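Local atomic coordinates of homospermidine synthase (Legionella pneumophila subsp. pneumophila str. Philadelphia 1, PDB entry 2PH5), a protein that binds NAD and probably catalyses the formation of the polyamine homospermidine. Residues K52-V55 / A56-G60; S298-N301 / F302-K306; L460-P463 / W464-F467. All blocks are in the same frame, centred on the assembly; numbering follows the deposited sequence.

Interaction 1: residues K52-V55 / A56-G60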
loop_
_atom_site.group_PDB
_atom_site.type_symbol
_atom_site.label_atom_id
_atom_site.label_comp_id
_atom_site.label_asym_id
_atom_site.label_seq_id
_atom_site.Cartn_x
_atom_site.Cartn_y
_atom_site.Cartn_z
ATOM N N LYS A 52 3.507 29.196 5.181
ATOM C CA LYS A 52 2.310 29.466 5.961
ATOM C C LYS A 52 2.629 29.281 7.441
ATOM O O LYS A 52 1.748 29.384 8.295
ATOM C CB LYS A 52 1.191 28.508 5.542
ATOM C CG LYS A 52 -0.184 29.157 5.463
ATOM C CD LYS A 52 -0.220 30.233 4.381
ATOM C CE LYS A 52 -1.585 30.904 4.306
ATOM N NZ LYS A 52 -1.671 31.883 3.187
ATOM N N VAL A 53 3.894 29.008 7.740
ATOM C CA VAL A 53 4.312 28.798 9.117
ATOM C C VAL A 53 4.966 30.059 9.679
ATOM O O VAL A 53 5.545 30.861 8.941
ATOM C CB VAL A 53 5.287 27.598 9.220
ATOM C CG1 VAL A 53 6.686 28.019 8.799
ATOM C CG2 VAL A 53 5.283 27.042 10.633
ATOM N N ASP A 54 4.870 30.232 10.990
ATOM C CA ASP A 54 5.430 31.406 11.632
ATOM C C ASP A 54 6.691 31.132 12.445
ATOM O O ASP A 54 6.961 31.824 13.429
ATOM C CB ASP A 54 4.363 32.053 12.523
ATOM C CG ASP A 54 3.678 31.050 13.438
ATOM O OD1 ASP A 54 4.338 30.525 14.362
ATOM O OD2 ASP A 54 2.476 30.781 13.230
ATOM N N VAL A 55 7.470 30.141 12.023
ATOM C CA VAL A 55 8.696 29.782 12.731
ATOM C C VAL A 55 9.668 30.967 12.804
ATOM O O VAL A 55 10.141 31.330 13.888
ATOM C CB VAL A 55 9.385 28.559 12.055
ATOM C CG1 VAL A 55 10.655 28.169 12.806
ATOM C CG2 VAL A 55 8.419 27.397 12.030
ATOM N N ALA A 56 9.949 31.580 11.659
ATOM C CA ALA A 56 10.843 32.730 11.633
ATOM C C ALA A 56 10.341 33.855 12.546
ATOM O O ALA A 56 11.125 34.462 13.274
ATOM C CB ALA A 56 10.992 33.241 10.212
ATOM N N GLN A 57 9.035 34.114 12.525
ATOM C CA GLN A 57 8.472 35.179 13.347
ATOM C C GLN A 57 8.542 34.900 14.848
ATOM O O GLN A 57 8.695 35.824 15.646
ATOM C CB GLN A 57 7.019 35.463 12.960
ATOM C CG GLN A 57 6.828 35.993 11.558
ATOM C CD GLN A 57 6.586 34.890 10.545
ATOM O OE1 GLN A 57 7.299 33.882 10.523
ATOM N NE2 GLN A 57 5.578 35.078 9.694
ATOM N N GLN A 58 8.433 33.633 15.230
ATOM C CA GLN A 58 8.485 33.266 16.636
ATOM C C GLN A 58 9.871 33.495 17.211
ATOM O O GLN A 58 10.014 33.873 18.375
ATOM C CB GLN A 58 8.091 31.803 16.821
ATOM C CG GLN A 58 6.668 31.497 16.382
ATOM C CD GLN A 58 5.613 31.993 17.358
ATOM O OE1 GLN A 58 4.413 31.882 17.095
ATOM N NE2 GLN A 58 6.054 32.535 18.493
ATOM N N TYR A 59 10.895 33.273 16.395
ATOM C CA TYR A 59 12.265 33.465 16.847
ATOM C C TYR A 59 12.786 34.855 16.513
ATOM O O TYR A 59 13.827 35.275 17.024
ATOM C CB TYR A 59 13.165 32.391 16.233
ATOM C CG TYR A 59 12.897 31.010 16.794
ATOM C CD1 TYR A 59 13.402 30.635 18.043
ATOM C CD2 TYR A 59 12.109 30.089 16.094
ATOM C CE1 TYR A 59 13.130 29.381 18.584
ATOM C CE2 TYR A 59 11.829 28.835 16.623
ATOM C CZ TYR A 59 12.344 28.490 17.872
ATOM O OH TYR A 59 12.056 27.263 18.417
ATOM N N GLY A 60 12.054 35.569 15.663
ATOM C CA GLY A 60 12.465 36.908 15.276
ATOM C C GLY A 60 13.695 36.904 14.384
ATOM O O GLY A 60 14.595 37.732 14.540
HETATM O O HOH W 1 8.436 32.121 8.637
#

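Interaction 2: residues S298-N301 / F302-K306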
loop_
_atom_site.group_PDB
_atom_site.type_symbol
_atom_site.label_atom_id
_atom_site.label_comp_id
_atom_site.label_asym_id
_atom_site.label_seq_id
_atom_site.Cartn_x
_atom_site.Cartn_y
_atom_site.Cartn_z
ATOM N N SER A 298 29.403 5.656 -1.161
ATOM C CA SER A 298 30.413 6.157 -0.242
ATOM C C SER A 298 30.656 5.177 0.909
ATOM O O SER A 298 31.799 4.945 1.296
ATOM C CB SER A 298 29.994 7.523 0.305
ATOM O OG SER A 298 28.742 7.444 0.966
ATOM N N LEU A 299 29.592 4.596 1.452
ATOM C CA LEU A 299 29.747 3.647 2.549
ATOM C C LEU A 299 30.387 2.355 2.070
ATOM O O LEU A 299 31.284 1.822 2.721
ATOM C CB LEU A 299 28.396 3.326 3.195
ATOM C CG LEU A 299 27.792 4.440 4.045
ATOM C CD1 LEU A 299 26.424 4.027 4.568
ATOM C CD2 LEU A 299 28.738 4.759 5.191
ATOM N N THR A 300 29.922 1.851 0.933
ATOM C CA THR A 300 30.458 0.611 0.384
ATOM C C THR A 300 31.977 0.693 0.202
ATOM O O THR A 300 32.708 -0.177 0.681
ATOM C CB THR A 300 29.792 0.269 -0.962
ATOM O OG1 THR A 300 28.386 0.088 -0.765
ATOM C CG2 THR A 300 30.378 -1.006 -1.535
ATOM N N ASN A 301 32.440 1.739 -0.480
ATOM C CA ASN A 301 33.863 1.937 -0.708
ATOM C C ASN A 301 34.579 2.108 0.631
ATOM O O ASN A 301 35.681 1.604 0.826
ATOM C CB ASN A 301 34.106 3.171 -1.587
ATOM C CG ASN A 301 33.656 2.966 -3.029
ATOM O OD1 ASN A 301 33.302 1.855 -3.428
ATOM N ND2 ASN A 301 33.684 4.034 -3.818
ATOM N N PHE A 302 33.941 2.817 1.555
ATOM C CA PHE A 302 34.516 3.048 2.876
ATOM C C PHE A 302 34.771 1.727 3.599
ATOM O O PHE A 302 35.643 1.646 4.455
ATOM C CB PHE A 302 33.572 3.915 3.712
ATOM C CG PHE A 302 34.131 4.309 5.050
ATOM C CD1 PHE A 302 35.180 5.225 5.139
ATOM C CD2 PHE A 302 33.601 3.779 6.224
ATOM C CE1 PHE A 302 35.696 5.612 6.380
ATOM C CE2 PHE A 302 34.108 4.156 7.467
ATOM C CZ PHE A 302 35.160 5.077 7.543
ATOM N N LEU A 303 34.010 0.693 3.255
ATOM C CA LEU A 303 34.175 -0.611 3.893
ATOM C C LEU A 303 34.732 -1.644 2.927
ATOM O O LEU A 303 34.545 -2.845 3.109
ATOM C CB LEU A 303 32.843 -1.106 4.447
ATOM C CG LEU A 303 32.277 -0.224 5.553
ATOM C CD1 LEU A 303 30.855 -0.658 5.883
ATOM C CD2 LEU A 303 33.188 -0.310 6.780
ATOM N N THR A 304 35.409 -1.157 1.893
ATOM C CA THR A 304 36.011 -2.020 0.891
ATOM C C THR A 304 37.454 -2.325 1.284
ATOM O O THR A 304 38.103 -1.529 1.960
ATOM C CB THR A 304 35.994 -1.348 -0.501
ATOM O OG1 THR A 304 34.645 -1.265 -0.971
ATOM C CG2 THR A 304 36.825 -2.142 -1.500
ATOM N N LEU A 305 37.948 -3.483 0.861
ATOM C CA LEU A 305 39.310 -3.891 1.169
ATOM C C LEU A 305 39.953 -4.534 -0.060
ATOM O O LEU A 305 39.292 -5.231 -0.838
ATOM C CB LEU A 305 39.299 -4.884 2.333
ATOM C CG LEU A 305 40.465 -4.864 3.324
ATOM C CD1 LEU A 305 40.579 -3.487 3.976
ATOM C CD2 LEU A 305 40.229 -5.932 4.389
ATOM N N LYS A 306 41.249 -4.296 -0.229
ATOM C CA LYS A 306 41.989 -4.851 -1.357
ATOM C C LYS A 306 43.488 -4.695 -1.152
ATOM O O LYS A 306 43.929 -3.838 -0.383
ATOM C CB LYS A 306 41.556 -4.166 -2.657
ATOM C CG LYS A 306 41.476 -2.652 -2.580
ATOM C CD LYS A 306 40.871 -2.077 -3.855
ATOM C CE LYS A 306 40.750 -0.561 -3.788
ATOM N NZ LYS A 306 40.176 0.009 -5.043
#

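Interaction 3: residues L460-P463 / W464-F467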
loop_
_atom_site.group_PDB
_atom_site.type_symbol
_atom_site.label_atom_id
_atom_site.label_comp_id
_atom_site.label_asym_id
_atom_site.label_seq_id
_atom_site.Cartn_x
_atom_site.Cartn_y
_atom_site.Cartn_z
ATOM N N LEU A 460 19.409 -21.810 0.789
ATOM C CA LEU A 460 19.572 -22.249 2.174
ATOM C C LEU A 460 21.022 -22.198 2.637
ATOM O O LEU A 460 21.299 -22.151 3.832
ATOM C CB LEU A 460 19.042 -23.676 2.333
ATOM C CG LEU A 460 17.550 -23.829 2.022
ATOM C CD1 LEU A 460 17.152 -25.301 2.051
ATOM C CD2 LEU A 460 16.748 -23.027 3.034
ATOM N N SER A 461 21.936 -22.204 1.675
ATOM C CA SER A 461 23.365 -22.172 1.943
ATOM C C SER A 461 23.809 -20.918 2.690
ATOM O O SER A 461 24.615 -20.979 3.617
ATOM C CB SER A 461 24.123 -22.274 0.621
ATOM O OG SER A 461 25.394 -21.661 0.714
ATOM N N ASP A 462 23.284 -19.777 2.279
ATOM C CA ASP A 462 23.656 -18.520 2.900
ATOM C C ASP A 462 22.461 -17.583 2.876
ATOM O O ASP A 462 22.137 -16.989 1.843
ATOM C CB ASP A 462 24.828 -17.906 2.143
ATOM C CG ASP A 462 25.224 -16.566 2.693
ATOM O OD1 ASP A 462 26.042 -15.880 2.044
ATOM O OD2 ASP A 462 24.716 -16.197 3.774
ATOM N N PRO A 463 21.801 -17.427 4.029
ATOM C CA PRO A 463 20.626 -16.569 4.170
ATOM C C PRO A 463 20.900 -15.118 3.834
ATOM O O PRO A 463 20.008 -14.379 3.422
ATOM C CB PRO A 463 20.231 -16.772 5.630
ATOM C CG PRO A 463 21.546 -16.982 6.300
ATOM C CD PRO A 463 22.278 -17.889 5.345
ATOM N N TRP A 464 22.149 -14.709 3.985
ATOM C CA TRP A 464 22.487 -13.327 3.703
ATOM C C TRP A 464 22.717 -13.019 2.232
ATOM O O TRP A 464 23.304 -11.996 1.902
ATOM C CB TRP A 464 23.696 -12.944 4.527
ATOM C CG TRP A 464 23.472 -13.232 5.956
ATOM C CD1 TRP A 464 24.290 -13.938 6.781
ATOM C CD2 TRP A 464 22.364 -12.794 6.754
ATOM N NE1 TRP A 464 23.768 -13.965 8.053
ATOM C CE2 TRP A 464 22.587 -13.270 8.066
ATOM C CE3 TRP A 464 21.209 -12.045 6.491
ATOM C CZ2 TRP A 464 21.696 -13.019 9.121
ATOM C CZ3 TRP A 464 20.321 -11.795 7.538
ATOM C CH2 TRP A 464 20.574 -12.284 8.841
ATOM N N GLN A 465 22.252 -13.896 1.348
ATOM C CA GLN A 465 22.402 -13.676 -0.088
ATOM C C GLN A 465 21.279 -12.781 -0.592
ATOM O O GLN A 465 20.113 -12.994 -0.251
ATOM C CB GLN A 465 22.343 -15.006 -0.848
ATOM C CG GLN A 465 23.587 -15.855 -0.704
ATOM C CD GLN A 465 24.723 -15.374 -1.575
ATOM O OE1 GLN A 465 25.874 -15.346 -1.150
ATOM N NE2 GLN A 465 24.411 -15.012 -2.804
ATOM N N PHE A 466 21.617 -11.799 -1.420
ATOM C CA PHE A 466 20.606 -10.895 -1.957
ATOM C C PHE A 466 19.474 -11.698 -2.609
ATOM O O PHE A 466 18.313 -11.283 -2.613
ATOM C CB PHE A 466 21.233 -9.930 -2.967
ATOM C CG PHE A 466 20.307 -8.828 -3.407
ATOM C CD1 PHE A 466 19.903 -8.732 -4.736
ATOM C CD2 PHE A 466 19.820 -7.894 -2.484
ATOM C CE1 PHE A 466 19.030 -7.729 -5.140
ATOM C CE2 PHE A 466 18.946 -6.887 -2.882
ATOM C CZ PHE A 466 18.548 -6.802 -4.213
ATOM N N PHE A 467 19.822 -12.866 -3.133
ATOM C CA PHE A 467 18.856 -13.756 -3.768
ATOM C C PHE A 467 17.696 -14.074 -2.800
ATOM O O PHE A 467 16.556 -14.254 -3.235
ATOM C CB PHE A 467 19.578 -15.044 -4.187
ATOM C CG PHE A 467 18.777 -15.941 -5.084
ATOM C CD1 PHE A 467 18.525 -15.592 -6.404
ATOM C CD2 PHE A 467 18.308 -17.159 -4.614
ATOM C CE1 PHE A 467 17.819 -16.450 -7.246
ATOM C CE2 PHE A 467 17.601 -18.025 -5.444
ATOM C CZ PHE A 467 17.355 -17.671 -6.764
#

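Interaction 1: residues K52-V55 / A56-G60
Val55 and Tyr59, one helical turn apart, lead a local contact at the start of the short helix 55-59, which links strands 43-47 and 62-65 at the edge of the parallel sheet of the NAD-binding domain. The chain enters the helix through Asp54 in the N-cap position, and its carbonyl begins the helical bonding: Gln58 N donates to Asp54 O at 2.9 Å. One residue further on, Tyr59 N donates to Val55 O at 3.3 Å, while Gln58 N adds a weak bond to the same oxygen. Val55 O also lies near the plane of the Tyr59 ring, at its edge, 3.2 Å from Tyr59 CD2. Beside it the two side chains run in the same direction; Val55 CG1, anti to the backbone N (chi1 -179°), reaches Tyr59 CE2 at 4.0 Å. This pair faces helix 23-35, where Val55 touches Gln26 and Met29 and the Tyr59 ring meets Phe33, with the planes nearly parallel.

The entrance to the turn is bridged by water. Gln57 bends at chi2 (92°), bringing its amide back over the N-cap residue, with Gln57 OE1 3.3 Å from Asp54 CA. A water donates to Gln57 OE1 at 2.8 Å and to Val53 O at 3.2 Å, and accepts a weak bond from Ala56 N. The first turn is thus joined to the preceding loop without a capping bond from the Asp54 side chain. At the far end Gly60, with positive phi, is the C-prime residue of a Schellman motif. Strand 43-47, helix 55-59 and the neighbouring parallel strand 62-65 form a beta-alpha-beta crossover, a unit typical of Rossmann-type domains, here with its helix resting on helix 23-35.

Interaction 2: residues S298-N301 / F302-K306
Thr300 and Thr304 meet where helix 295-302 ends and the chain passes into strand 305-306, at the edge of the mixed sheet in the saccharopine dehydrogenase C-terminal-like region. The last strong bond of the regular helical pattern runs from Phe302 N to Ser298 O at 3.0 Å. After it the pattern tightens: Leu303 N is shared between a weak bond to Leu299 O and a better aligned one to Thr300 O, and Thr304 N donates to Asn301 O at 3.0 Å, both stronger bonds reaching three residues back as in a 3-10 turn. Phe302 CB lies against the carbonyls of Ser298 and Leu299, 3.2 Å from Ser298 O. With CG swung away from its own N (chi1 -175°), its ring leads away from the turn to Trp191 and Lys168. On the helix itself, Leu299 packs against helix 158-176, while Ser298 OG bonds to Glu419 OE2 and Thr300 OG1 to Thr296 O. Thr304 turns its side chain back toward the helix end, beside Asn301 and pointing the same way. Thr304 OG1 donates to Thr300 O at 2.8 Å, and this carbonyl is gripped from opposite faces of its plane by Thr304 OG1 and Leu303 N.

Interaction 3: residues L460-P463 / W464-F467
Asp462 folds its side chain across the turn that follows it, meeting Gln465 and Trp464 in succession. Asp462 CB lies 3.7 Å from Gln465 CG. Beyond it, Asp462 CG sits 3.8 Å from both Gln465 CG and Trp464 N. Extended opposite its amide nitrogen (chi1 177°), the side chain carries the carboxylate forward over the turn, and Asp462 OD2 accepts from Trp464 N at 3.0 Å, an Asx-Pro turn combined with the beta turn of the backbone. The N-H arrives from above the carboxylate plane, and Asp462 OD2 also lies 3.5 Å from Trp464 CB. The other oxygen, OD1, faces the Gln465 side chain and has a long, weak ion pair with Lys201. In the backbone, Gln465 N donates to Asp462 O at 3.1 Å, closing a type I beta turn whose inner positions are Pro463 and Trp464. Those two residues also meet through their rings: Pro463 CG sits over one face of the Trp464 indole, 4.0 Å from the centroid of its five-membered ring and only 4° off the normal, a CH-pi contact between consecutive residues. The turn, with Gln465 at the N-cap of helix 466-469, lies at the end of the long loop between strand 436-442 and that helix, against other loops: Trp464 O bonds to His246, Phe466 N to Glu247, and the indole rests on Pro446.

Overall arrangement
The three contacts illustrate how short helices are begun and ended at separate points of one chain. Interaction 1 covers a short helix from start to end, interaction 3 a helix start and interaction 2 a helix end. Interaction 1 belongs to the NAD-binding part; its centre is about 43 Å from that of interaction 2 and about 52 Å from that of interaction 3, each on the opposite side of the chain's centre. Interactions 2 and 3 are closer, with centres about 21 Å apart, yet do not touch. Bound NAD is about 10 Å from the Val53 side chain and about 11 Å from that of Leu299, whereas 460-467 is remote from the known sites.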